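Local coordinates for Dye-decolorizing peroxidase (Irpex lacteus, PDB 7D8M), which probably uses its heme b group to reduce peroxides while oxidising dyes and other substrates, as in other dye-decolorizing peroxidases, at residues R319-G323 and Q324-G328. Sequence-based numbering, arbitrary orientation.
Sequences RDLEG and QGLFG. With HEM (protoporphyrin IX containing Fe), chain B.
A Schellman motif ends the short helix 319-323, whose first residue reaches the heme. G325 takes a positive phi (77°), and the chain turns back on the last turn: L326 N donates to L321 O (3.2 Å), and G325 N to E322 O (2.7 Å), the latter from well above the carbonyl plane. One step earlier Q324 N keeps the helical bond to D320 O (3.0 Å). Beyond the turn the F327 ring folds back against the helix, its CG set between backbone N and carbonyl carbon (chi1 49°). F327 CE2 and CZ meet L321 CB obliquely, CE2 to CB 3.6 Å, while E322 N lies over one ring face, offset toward the rim; F331 meets this ring nearly at right angles. E322 extends alongside the returning chain, CG anti to the backbone N (chi1 -176°), which lays CG 3.4 Å from F327 O; farther out, OE1 is hydrogen-bonded to H332 NE2. An alanine here would probably leave H332 without its carboxylate partner and open a gap beside F327 O. A water donates to both E322 O and F327 O, tying helix end to loop. Near the helix start D320 OD2 forms salt bridges with K390 and R314, and extended R319, hydrogen-bonded also to N289 and F291 O, sends NH2 to heme propionate O1D, 3.0 Å away.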
loop_
_atom_site.group_PDB
_atom_site.type_symbol
_atom_site.label_atom_id
_atom_site.label_comp_id
_atom_site.label_asym_id
_atom_site.label_seq_id
_atom_site.Cartn_x
_atom_site.Cartn_y
_atom_site.Cartn_z
ATOM N N ARG A 319 -0.494 -15.013 8.090
ATOM C CA ARG A 319 0.602 -15.371 8.984
ATOM C C ARG A 319 0.563 -16.845 9.368
ATOM O O ARG A 319 1.617 -17.462 9.560
ATOM C CB ARG A 319 0.558 -14.507 10.251
ATOM C CG ARG A 319 0.545 -13.012 10.004
ATOM C CD ARG A 319 0.243 -12.242 11.277
ATOM N NE ARG A 319 0.166 -10.808 11.007
ATOM C CZ ARG A 319 0.484 -9.857 11.879
ATOM N NH1 ARG A 319 0.899 -10.180 13.099
ATOM N NH2 ARG A 319 0.378 -8.578 11.527
ATOM N N ASP A 320 -0.634 -17.427 9.481
ATOM C CA ASP A 320 -0.729 -18.804 9.957
ATOM C C ASP A 320 -0.280 -19.792 8.886
ATOM O O ASP A 320 0.391 -20.784 9.191
ATOM C CB ASP A 320 -2.157 -19.102 10.429
ATOM C CG ASP A 320 -3.195 -18.887 9.346
ATOM O OD1 ASP A 320 -2.978 -18.035 8.445
ATOM O OD2 ASP A 320 -4.245 -19.566 9.401
ATOM N N LEU A 321 -0.620 -19.531 7.624
ATOM C CA LEU A 321 -0.155 -20.395 6.543
ATOM C C LEU A 321 1.364 -20.373 6.447
ATOM O O LEU A 321 2.006 -21.427 6.348
ATOM C CB LEU A 321 -0.781 -19.968 5.216
ATOM C CG LEU A 321 -2.299 -19.904 5.055
ATOM C CD1 LEU A 321 -2.631 -19.994 3.585
ATOM C CD2 LEU A 321 -3.047 -20.997 5.849
ATOM N N GLU A 322 1.957 -19.173 6.483
ATOM C CA GLU A 322 3.414 -19.052 6.433
ATOM C C GLU A 322 4.045 -19.680 7.665
ATOM O O GLU A 322 5.053 -20.390 7.561
ATOM C CB GLU A 322 3.821 -17.580 6.315
ATOM C CG GLU A 322 5.342 -17.340 6.150
ATOM C CD GLU A 322 5.725 -15.863 6.027
ATOM O OE1 GLU A 322 4.844 -15.011 5.778
ATOM O OE2 GLU A 322 6.927 -15.551 6.173
ATOM N N GLY A 323 3.446 -19.446 8.836
ATOM C CA GLY A 323 4.009 -19.964 10.064
ATOM C C GLY A 323 3.977 -21.473 10.121
ATOM O O GLY A 323 4.807 -22.086 10.796
ATOM N N GLN A 324 3.030 -22.089 9.415
ATOM C CA GLN A 324 2.992 -23.534 9.228
ATOM C C GLN A 324 3.999 -24.019 8.194
ATOM O O GLN A 324 4.081 -25.232 7.960
ATOM C CB GLN A 324 1.594 -23.983 8.807
ATOM C CG GLN A 324 0.578 -24.065 9.937
ATOM C CD GLN A 324 -0.826 -24.269 9.419
ATOM O OE1 GLN A 324 -1.466 -23.330 8.936
ATOM N NE2 GLN A 324 -1.316 -25.500 9.504
ATOM N N GLY A 325 4.760 -23.112 7.577
ATOM C CA GLY A 325 5.764 -23.480 6.598
ATOM C C GLY A 325 5.235 -23.835 5.229
ATOM O O GLY A 325 5.984 -24.393 4.420
ATOM N N LEU A 326 3.970 -23.539 4.933
ATOM C CA LEU A 326 3.453 -23.833 3.603
ATOM C C LEU A 326 4.099 -22.961 2.531
ATOM O O LEU A 326 4.111 -23.345 1.358
ATOM C CB LEU A 326 1.937 -23.666 3.587
ATOM C CG LEU A 326 1.197 -24.560 4.599
ATOM C CD1 LEU A 326 -0.263 -24.141 4.700
ATOM C CD2 LEU A 326 1.301 -26.033 4.207
ATOM N N PHE A 327 4.620 -21.800 2.907
ATOM C CA PHE A 327 5.428 -20.969 2.026
ATOM C C PHE A 327 6.212 -20.020 2.920
ATOM O O PHE A 327 6.011 -19.984 4.136
ATOM C CB PHE A 327 4.572 -20.231 0.985
ATOM C CG PHE A 327 3.374 -19.513 1.561
ATOM C CD1 PHE A 327 3.487 -18.214 2.037
ATOM C CD2 PHE A 327 2.132 -20.136 1.617
ATOM C CE1 PHE A 327 2.391 -17.545 2.559
ATOM C CE2 PHE A 327 1.030 -19.475 2.138
ATOM C CZ PHE A 327 1.160 -18.173 2.610
ATOM N N GLY A 328 7.116 -19.264 2.313
ATOM C CA GLY A 328 8.038 -18.396 3.033
ATOM C C GLY A 328 7.606 -16.943 3.075
ATOM O O GLY A 328 6.413 -16.623 3.134
HETATM C CHA HEM B . -3.343 -3.721 6.522
HETATM C CHB HEM B . -6.856 -0.604 5.312
HETATM C CHC HEM B . -5.834 -1.329 0.616
HETATM C CHD HEM B . -2.678 -4.807 1.827
HETATM C C1A HEM B . -4.364 -2.802 6.615
HETATM C C2A HEM B . -4.899 -2.236 7.839
HETATM C C3A HEM B . -5.863 -1.362 7.496
HETATM C C4A HEM B . -5.966 -1.352 6.053
HETATM C CMA HEM B . -6.735 -0.501 8.427
HETATM C CAA HEM B . -4.406 -2.593 9.267
HETATM C CBA HEM B . -3.254 -1.676 9.675
HETATM C CGA HEM B . -1.912 -2.366 9.528
HETATM O O1A HEM B . -1.829 -3.590 9.790
HETATM O O2A HEM B . -0.911 -1.685 9.173
HETATM C C1B HEM B . -6.852 -0.508 3.941
HETATM C C2B HEM B . -7.659 0.410 3.172
HETATM C C3B HEM B . -7.382 0.199 1.871
HETATM C C4B HEM B . -6.383 -0.843 1.786
HETATM C CMB HEM B . -8.673 1.404 3.811
HETATM C CAB HEM B . -7.935 0.917 0.615
HETATM C CBB HEM B . -8.520 2.119 0.649
HETATM C C1C HEM B . -4.942 -2.384 0.515
HETATM C C2C HEM B . -4.493 -3.028 -0.707
HETATM C C3C HEM B . -3.611 -3.990 -0.369
HETATM C C4C HEM B . -3.498 -3.992 1.078
HETATM C CMC HEM B . -4.967 -2.603 -2.119
HETATM C CAC HEM B . -2.841 -4.994 -1.267
HETATM C CBC HEM B . -3.265 -5.360 -2.489
HETATM C C1D HEM B . -2.496 -4.727 3.192
HETATM C C2D HEM B . -1.453 -5.374 3.974
HETATM C C3D HEM B . -1.642 -5.078 5.260
HETATM C C4D HEM B . -2.814 -4.227 5.353
HETATM C CMD HEM B . -0.320 -6.265 3.439
HETATM C CAD HEM B . -0.776 -5.565 6.439
HETATM C CBD HEM B . -1.332 -6.907 6.926
HETATM C CGD HEM B . -0.472 -7.507 8.017
HETATM O O1D HEM B . -1.048 -8.066 8.987
HETATM O O2D HEM B . 0.785 -7.423 7.930
HETATM N NA HEM B . -5.042 -2.249 5.552
HETATM N NB HEM B . -6.079 -1.263 3.069
HETATM N NC HEM B . -4.323 -3.005 1.574
HETATM N ND HEM B . -3.303 -4.017 4.064
HETATM FE FE HEM B . -4.813 -2.741 3.546
HETATM O O HOH W 1 7.582 -20.184 6.639
#